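Local coordinates for 70 kDa peptidylprolyl isomerase, putative (Plasmodium falciparum, PDB 2FBN), which is a putative FK506-binding peptidylprolyl isomerase whose tetratricopeptide repeat domain probably docks the C-terminal tail of Hsp90, at residues N120-N132 / N144-I158. Numbering follows the deposited sequence.
Sequences NNVKALYKLGVAN and NLYKAASLNPNNLDI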
ATOM      1  N   ASN A 120      -8.305   1.429  17.620  1.00 35.13           N
ATOM      2  CA  ASN A 120      -7.662   1.533  18.927  1.00 35.17           C
ATOM      3  C   ASN A 120      -6.867   0.288  19.347  1.00 33.74           C
ATOM      4  O   ASN A 120      -6.593   0.103  20.536  1.00 34.83           O
ATOM      5  CB  ASN A 120      -8.680   1.931  20.016  1.00 36.21           C
ATOM      6  CG  ASN A 120      -9.327   3.282  19.754  1.00 38.78           C
ATOM      7  OD1 ASN A 120      -8.868   4.060  18.908  1.00 42.76           O
ATOM      8  ND2 ASN A 120     -10.410   3.565  20.476  1.00 40.92           N
ATOM      9  N   ASN A 121      -6.502  -0.564  18.380  1.00 31.39           N
ATOM     10  CA  ASN A 121      -5.510  -1.612  18.619  1.00 29.00           C
ATOM     11  C   ASN A 121      -4.300  -0.911  19.229  1.00 27.48           C
ATOM     12  O   ASN A 121      -3.692  -0.059  18.579  1.00 26.90           O
ATOM     13  CB  ASN A 121      -5.138  -2.314  17.297  1.00 28.21           C
ATOM     14  CG  ASN A 121      -4.131  -3.438  17.486  1.00 28.10           C
ATOM     15  OD1 ASN A 121      -2.962  -3.194  17.805  1.00 24.83           O
ATOM     16  ND2 ASN A 121      -4.576  -4.675  17.287  1.00 25.48           N
ATOM     17  N   VAL A 122      -3.964  -1.231  20.481  1.00 26.22           N
ATOM     18  CA  VAL A 122      -2.916  -0.479  21.190  1.00 25.13           C
ATOM     19  C   VAL A 122      -1.533  -0.626  20.568  1.00 23.77           C
ATOM     20  O   VAL A 122      -0.733   0.326  20.520  1.00 22.93           O
ATOM     21  CB  VAL A 122      -2.850  -0.853  22.704  1.00 25.63           C
ATOM     22  CG1 VAL A 122      -1.659  -0.148  23.400  1.00 26.33           C
ATOM     23  CG2 VAL A 122      -4.153  -0.477  23.373  1.00 26.63           C
ATOM     24  N   LYS A 123      -1.226  -1.834  20.121  1.00 23.43           N
ATOM     25  CA  LYS A 123       0.074  -2.087  19.525  1.00 24.11           C
ATOM     26  C   LYS A 123       0.192  -1.260  18.249  1.00 22.32           C
ATOM     27  O   LYS A 123       1.241  -0.677  17.978  1.00 21.61           O
ATOM     28  CB  LYS A 123       0.247  -3.583  19.240  1.00 24.21           C
ATOM     29  CG  LYS A 123       0.456  -4.429  20.515  1.00 27.81           C
ATOM     30  CD  LYS A 123       0.575  -5.933  20.189  1.00 27.91           C
ATOM     31  CE  LYS A 123      -0.740  -6.696  20.383  1.00 33.39           C
ATOM     32  NZ  LYS A 123      -0.615  -8.166  20.070  1.00 34.69           N
ATOM     33  N   ALA A 124      -0.890  -1.204  17.475  1.00 21.15           N
ATOM     34  CA  ALA A 124      -0.870  -0.423  16.218  1.00 19.98           C
ATOM     35  C   ALA A 124      -0.769   1.083  16.493  1.00 19.38           C
ATOM     36  O   ALA A 124      -0.065   1.814  15.791  1.00 18.93           O
ATOM     37  CB  ALA A 124      -2.085  -0.719  15.374  1.00 19.98           C
ATOM     38  N   LEU A 125      -1.509   1.565  17.497  1.00 19.22           N
ATOM     39  CA  LEU A 125      -1.431   2.987  17.848  1.00 19.23           C
ATOM     40  C   LEU A 125       0.012   3.329  18.227  1.00 19.00           C
ATOM     41  O   LEU A 125       0.561   4.363  17.808  1.00 18.90           O
ATOM     42  CB  LEU A 125      -2.373   3.299  19.019  1.00 19.85           C
ATOM     43  CG  LEU A 125      -3.831   3.637  18.693  1.00 22.50           C
ATOM     44  CD1 LEU A 125      -4.652   3.608  19.967  1.00 24.12           C
ATOM     45  CD2 LEU A 125      -3.951   5.007  17.984  1.00 25.00           C
ATOM     46  N   TYR A 126       0.635   2.434  18.995  1.00 19.26           N
ATOM     47  CA  TYR A 126       2.023   2.636  19.422  1.00 19.51           C
ATOM     48  C   TYR A 126       2.972   2.668  18.215  1.00 18.83           C
ATOM     49  O   TYR A 126       3.783   3.595  18.047  1.00 19.07           O
ATOM     50  CB  TYR A 126       2.444   1.543  20.414  1.00 20.85           C
ATOM     51  CG  TYR A 126       3.923   1.580  20.698  1.00 21.76           C
ATOM     52  CD1 TYR A 126       4.492   2.648  21.400  1.00 23.24           C
ATOM     53  CD2 TYR A 126       4.763   0.573  20.251  1.00 24.51           C
ATOM     54  CE1 TYR A 126       5.864   2.697  21.648  1.00 23.08           C
ATOM     55  CE2 TYR A 126       6.130   0.629  20.490  1.00 25.76           C
ATOM     56  CZ  TYR A 126       6.663   1.695  21.194  1.00 23.08           C
ATOM     57  OH  TYR A 126       8.026   1.726  21.424  1.00 26.00           O
ATOM     58  N   LYS A 127       2.860   1.666  17.349  1.00 18.58           N
ATOM     59  CA  LYS A 127       3.754   1.590  16.190  1.00 18.25           C
ATOM     60  C   LYS A 127       3.522   2.763  15.225  1.00 18.27           C
ATOM     61  O   LYS A 127       4.470   3.315  14.664  1.00 17.81           O
ATOM     62  CB  LYS A 127       3.579   0.248  15.483  1.00 19.07           C
ATOM     63  CG  LYS A 127       3.985  -0.922  16.383  1.00 19.71           C
ATOM     64  CD  LYS A 127       3.552  -2.269  15.794  1.00 23.18           C
ATOM     65  CE  LYS A 127       3.762  -3.419  16.801  1.00 23.50           C
ATOM     66  NZ  LYS A 127       5.153  -3.460  17.350  1.00 26.24           N
ATOM     67  N   LEU A 128       2.261   3.148  15.050  1.00 17.45           N
ATOM     68  CA  LEU A 128       1.928   4.353  14.282  1.00 16.98           C
ATOM     69  C   LEU A 128       2.540   5.608  14.922  1.00 16.61           C
ATOM     70  O   LEU A 128       3.105   6.470  14.240  1.00 16.07           O
ATOM     71  CB  LEU A 128       0.409   4.505  14.157  1.00 17.05           C
ATOM     72  CG  LEU A 128      -0.074   5.780  13.457  1.00 18.35           C
ATOM     73  CD1 LEU A 128       0.483   5.903  12.041  1.00 21.04           C
ATOM     74  CD2 LEU A 128      -1.590   5.729  13.436  1.00 18.51           C
ATOM     75  N   GLY A 129       2.434   5.714  16.246  1.00 16.17           N
ATOM     76  CA  GLY A 129       3.047   6.837  16.940  1.00 16.84           C
ATOM     77  C   GLY A 129       4.547   6.907  16.745  1.00 16.36           C
ATOM     78  O   GLY A 129       5.100   7.965  16.437  1.00 16.40           O
ATOM     79  N   VAL A 130       5.229   5.773  16.910  1.00 17.36           N
ATOM     80  CA  VAL A 130       6.685   5.739  16.712  1.00 17.74           C
ATOM     81  C   VAL A 130       7.066   6.184  15.293  1.00 16.68           C
ATOM     82  O   VAL A 130       7.922   7.027  15.108  1.00 16.52           O
ATOM     83  CB  VAL A 130       7.236   4.334  16.991  1.00 18.09           C
ATOM     84  CG1 VAL A 130       8.696   4.214  16.541  1.00 20.14           C
ATOM     85  CG2 VAL A 130       7.083   4.011  18.484  1.00 18.70           C
ATOM     86  N   ALA A 131       6.367   5.653  14.296  1.00 16.98           N
ATOM     87  CA  ALA A 131       6.715   5.926  12.905  1.00 17.25           C
ATOM     88  C   ALA A 131       6.430   7.396  12.548  1.00 17.23           C
ATOM     89  O   ALA A 131       7.253   8.062  11.902  1.00 17.79           O
ATOM     90  CB  ALA A 131       5.947   4.999  12.011  1.00 16.52           C
ATOM     91  N   ASN A 132       5.280   7.883  12.992  1.00 17.57           N
ATOM     92  CA  ASN A 132       4.938   9.314  12.859  1.00 17.76           C
ATOM     93  C   ASN A 132       6.016  10.192  13.487  1.00 17.83           C
ATOM     94  O   ASN A 132       6.485  11.171  12.892  1.00 17.69           O
ATOM     95  CB  ASN A 132       3.573   9.612  13.474  1.00 17.98           C
ATOM     96  CG  ASN A 132       2.412   9.359  12.510  1.00 18.60           C
ATOM     97  OD1 ASN A 132       2.576   9.449  11.285  1.00 18.64           O
ATOM     98  ND2 ASN A 132       1.231   9.049  13.061  1.00 19.00           N
ATOM     99  N   ASN A 144      -1.303   9.916  18.927  1.00 20.55           N
ATOM    100  CA  ASN A 144      -1.280   8.442  18.889  1.00 19.93           C
ATOM    101  C   ASN A 144      -0.782   7.911  20.225  1.00 19.75           C
ATOM    102  O   ASN A 144      -1.363   6.998  20.802  1.00 19.76           O
ATOM    103  CB  ASN A 144      -0.310   7.882  17.842  1.00 20.32           C
ATOM    104  CG  ASN A 144      -0.550   8.403  16.429  1.00 21.75           C
ATOM    105  OD1 ASN A 144       0.397   8.561  15.669  1.00 23.62           O
ATOM    106  ND2 ASN A 144      -1.801   8.652  16.079  1.00 22.89           N
ATOM    107  N   LEU A 145       0.325   8.495  20.677  1.00 19.30           N
ATOM    108  CA  LEU A 145       1.048   7.986  21.851  1.00 19.52           C
ATOM    109  C   LEU A 145       0.319   8.337  23.142  1.00 20.97           C
ATOM    110  O   LEU A 145       0.255   7.511  24.063  1.00 21.85           O
ATOM    111  CB  LEU A 145       2.503   8.471  21.854  1.00 19.24           C
ATOM    112  CG  LEU A 145       3.354   7.865  20.732  1.00 17.29           C
ATOM    113  CD1 LEU A 145       4.704   8.596  20.615  1.00 16.97           C
ATOM    114  CD2 LEU A 145       3.516   6.323  20.924  1.00 17.81           C
ATOM    115  N   TYR A 146      -0.257   9.535  23.196  1.00 21.83           N
ATOM    116  CA  TYR A 146      -1.088   9.924  24.346  1.00 23.87           C
ATOM    117  C   TYR A 146      -2.268   8.969  24.462  1.00 23.64           C
ATOM    118  O   TYR A 146      -2.587   8.505  25.556  1.00 24.24           O
ATOM    119  CB  TYR A 146      -1.554  11.385  24.235  1.00 25.17           C
ATOM    120  CG  TYR A 146      -2.337  11.862  25.446  1.00 28.73           C
ATOM    121  CD1 TYR A 146      -1.683  12.413  26.551  1.00 30.56           C
ATOM    122  CD2 TYR A 146      -3.728  11.752  25.492  1.00 30.68           C
ATOM    123  CE1 TYR A 146      -2.392  12.846  27.673  1.00 32.27           C
ATOM    124  CE2 TYR A 146      -4.444  12.182  26.616  1.00 31.45           C
ATOM    125  CZ  TYR A 146      -3.769  12.730  27.693  1.00 31.67           C
ATOM    126  OH  TYR A 146      -4.470  13.159  28.812  1.00 33.08           O
ATOM    127  N   LYS A 147      -2.883   8.630  23.330  1.00 23.40           N
ATOM    128  CA  LYS A 147      -3.987   7.659  23.332  1.00 23.67           C
ATOM    129  C   LYS A 147      -3.516   6.270  23.792  1.00 23.55           C
ATOM    130  O   LYS A 147      -4.142   5.623  24.649  1.00 23.61           O
ATOM    131  CB  LYS A 147      -4.635   7.560  21.950  1.00 24.41           C
ATOM    132  CG  LYS A 147      -5.878   6.686  21.958  1.00 27.04           C
ATOM    133  CD  LYS A 147      -6.725   6.916  20.709  1.00 33.26           C
ATOM    134  CE  LYS A 147      -8.121   6.350  20.889  1.00 36.41           C
ATOM    135  NZ  LYS A 147      -9.020   6.726  19.749  1.00 39.90           N
ATOM    136  N   ALA A 148      -2.400   5.820  23.232  1.00 22.52           N
ATOM    137  CA  ALA A 148      -1.861   4.503  23.577  1.00 23.38           C
ATOM    138  C   ALA A 148      -1.532   4.426  25.071  1.00 23.10           C
ATOM    139  O   ALA A 148      -1.823   3.410  25.707  1.00 23.68           O
ATOM    140  CB  ALA A 148      -0.619   4.195  22.747  1.00 22.22           C
ATOM    141  N   ALA A 149      -0.904   5.475  25.598  1.00 23.95           N
ATOM    142  CA  ALA A 149      -0.525   5.525  27.024  1.00 24.81           C
ATOM    143  C   ALA A 149      -1.774   5.554  27.907  1.00 25.66           C
ATOM    144  O   ALA A 149      -1.812   4.955  28.981  1.00 25.94           O
ATOM    145  CB  ALA A 149       0.368   6.719  27.303  1.00 24.88           C
ATOM    146  N   SER A 150      -2.798   6.255  27.432  1.00 26.23           N
ATOM    147  CA  SER A 150      -4.076   6.295  28.147  1.00 27.28           C
ATOM    148  C   SER A 150      -4.726   4.920  28.258  1.00 27.55           C
ATOM    149  O   SER A 150      -5.328   4.607  29.288  1.00 28.67           O
ATOM    150  CB  SER A 150      -5.019   7.295  27.487  1.00 27.14           C
ATOM    151  OG  SER A 150      -4.511   8.608  27.651  1.00 28.34           O
ATOM    152  N   LEU A 151      -4.615   4.111  27.203  1.00 28.20           N
ATOM    153  CA  LEU A 151      -5.150   2.757  27.184  1.00 28.40           C
ATOM    154  C   LEU A 151      -4.294   1.765  27.980  1.00 29.22           C
ATOM    155  O   LEU A 151      -4.831   0.831  28.593  1.00 29.47           O
ATOM    156  CB  LEU A 151      -5.337   2.270  25.751  1.00 28.58           C
ATOM    157  CG  LEU A 151      -6.323   3.043  24.870  1.00 29.51           C
ATOM    158  CD1 LEU A 151      -6.210   2.586  23.419  1.00 31.78           C
ATOM    159  CD2 LEU A 151      -7.768   2.893  25.379  1.00 32.20           C
ATOM    160  N   ASN A 152      -2.975   1.970  27.959  1.00 29.03           N
ATOM    161  CA  ASN A 152      -2.031   1.084  28.668  1.00 29.69           C
ATOM    162  C   ASN A 152      -1.068   1.906  29.510  1.00 29.28           C
ATOM    163  O   ASN A 152       0.118   2.020  29.162  1.00 28.97           O
ATOM    164  CB  ASN A 152      -1.215   0.255  27.673  1.00 30.23           C
ATOM    165  CG  ASN A 152      -1.952  -0.950  27.156  1.00 33.36           C
ATOM    166  OD1 ASN A 152      -3.147  -0.899  26.883  1.00 38.14           O
ATOM    167  ND2 ASN A 152      -1.222  -2.047  26.982  1.00 37.03           N
ATOM    168  N   PRO A 153      -1.561   2.497  30.614  1.00 29.05           N
ATOM    169  CA  PRO A 153      -0.779   3.514  31.335  1.00 28.98           C
ATOM    170  C   PRO A 153       0.499   3.022  32.035  1.00 28.55           C
ATOM    171  O   PRO A 153       1.349   3.840  32.348  1.00 28.67           O
ATOM    172  CB  PRO A 153      -1.766   4.084  32.359  1.00 29.49           C
ATOM    173  CG  PRO A 153      -2.875   3.112  32.447  1.00 29.56           C
ATOM    174  CD  PRO A 153      -2.876   2.241  31.237  1.00 29.65           C
ATOM    175  N   ASN A 154       0.641   1.721  32.266  1.00 28.19           N
ATOM    176  CA  ASN A 154       1.902   1.235  32.854  1.00 28.46           C
ATOM    177  C   ASN A 154       2.870   0.640  31.837  1.00 27.61           C
ATOM    178  O   ASN A 154       3.887   0.054  32.219  1.00 27.85           O
ATOM    179  CB  ASN A 154       1.654   0.236  33.987  1.00 29.44           C
ATOM    180  CG  ASN A 154       1.410   0.912  35.335  1.00 31.22           C
ATOM    181  OD1 ASN A 154       0.662   0.379  36.159  1.00 36.53           O
ATOM    182  ND2 ASN A 154       2.041   2.074  35.572  1.00 30.93           N
ATOM    183  N   ASN A 155       2.560   0.778  30.547  1.00 26.28           N
ATOM    184  CA  ASN A 155       3.458   0.269  29.513  1.00 25.36           C
ATOM    185  C   ASN A 155       4.616   1.229  29.315  1.00 24.03           C
ATOM    186  O   ASN A 155       4.432   2.381  28.905  1.00 23.80           O
ATOM    187  CB  ASN A 155       2.720  -0.003  28.190  1.00 25.60           C
ATOM    188  CG  ASN A 155       3.620  -0.655  27.149  1.00 26.28           C
ATOM    189  OD1 ASN A 155       4.659  -0.106  26.772  1.00 25.74           O
ATOM    190  ND2 ASN A 155       3.235  -1.837  26.694  1.00 28.90           N
ATOM    191  N   LEU A 156       5.818   0.750  29.634  1.00 22.99           N
ATOM    192  CA  LEU A 156       7.006   1.601  29.639  1.00 22.06           C
ATOM    193  C   LEU A 156       7.473   1.929  28.232  1.00 21.47           C
ATOM    194  O   LEU A 156       7.975   3.020  27.998  1.00 20.88           O
ATOM    195  CB  LEU A 156       8.136   0.943  30.433  1.00 23.00           C
ATOM    196  CG  LEU A 156       7.794   0.711  31.913  1.00 23.76           C
ATOM    197  CD1 LEU A 156       8.948  -0.011  32.620  1.00 27.15           C
ATOM    198  CD2 LEU A 156       7.457   2.028  32.603  1.00 26.78           C
ATOM    199  N   ASP A 157       7.318   0.977  27.310  1.00 22.02           N
ATOM    200  CA  ASP A 157       7.676   1.213  25.915  1.00 22.04           C
ATOM    201  C   ASP A 157       6.873   2.398  25.371  1.00 20.99           C
ATOM    202  O   ASP A 157       7.424   3.309  24.753  1.00 21.09           O
ATOM    203  CB  ASP A 157       7.460  -0.042  25.067  1.00 23.20           C
ATOM    204  CG  ASP A 157       8.387  -1.204  25.485  1.00 27.25           C
ATOM    205  OD1 ASP A 157       9.455  -0.939  26.107  1.00 29.60           O
ATOM    206  OD2 ASP A 157       8.053  -2.369  25.172  1.00 34.13           O
ATOM    207  N   ILE A 158       5.572   2.402  25.647  1.00 19.68           N
ATOM    208  CA  ILE A 158       4.722   3.518  25.201  1.00 19.92           C
ATOM    209  C   ILE A 158       5.138   4.818  25.901  1.00 19.42           C
ATOM    210  O   ILE A 158       5.331   5.862  25.271  1.00 19.71           O
ATOM    211  CB  ILE A 158       3.220   3.225  25.431  1.00 19.52           C
ATOM    212  CG1 ILE A 158       2.784   1.996  24.623  1.00 20.20           C
ATOM    213  CG2 ILE A 158       2.397   4.468  25.041  1.00 20.26           C
ATOM    214  CD1 ILE A 158       1.423   1.431  25.040  1.00 20.96           C
TER
HETATM  215  O   HOH W   1       9.915   2.391  23.509  1.00 26.08           O
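L125 and N144 interlock as knobs into holes where the two helices of a tetratricopeptide repeat pack as an antiparallel hairpin. Helix 122-132 and helix 144-151 run at 149° to each other, their axes 8.3 Å apart at the closest point. L125 drops its side chain among N144, K147, A148 and L151, its CD1 meeting L151 CD1 at 3.9 Å as the two side chains cross nearly at right angles. In return, N144 fits among L125, L128, G129 and N132. G129 makes this close approach possible: it has no side chain, and its CA packs directly against N144 OD1 (3.4 Å) and L145 CG (3.9 Å). The same N144 OD1 accepts a bond from N132 ND2 (2.8 Å, N-H...O angle 158°), which comes in the carbonyl plane of N144, while N144 OD1 lies close to the amide plane of N132. The other end of the N132 amide, OD1, accepts from H70 of the second subunit; the two bonds, one at each end, fix the rotation of this amide and tie it to the dimer.

Just before helix 122-132, N120 OD1 is reached by K147, which stretches its extended chain past L125 to place NZ at 2.8 Å, the donor tilted out of the carbonyl plane. V122 splits its branches: CG2 slides past L151, and CG1 meets I158 CD1 at 3.8 Å, bringing in helix 156-173. Y126, with CG anti to its own backbone nitrogen (chi1 170°), brings CD1 of its ring against L145 CD2 and I158 CG1, while V130 CG2 covers one face near the rim. Y126 OH pairs with S161 OG of helix 156-173 and also bonds a water that donates to D157 O at 2.9 Å.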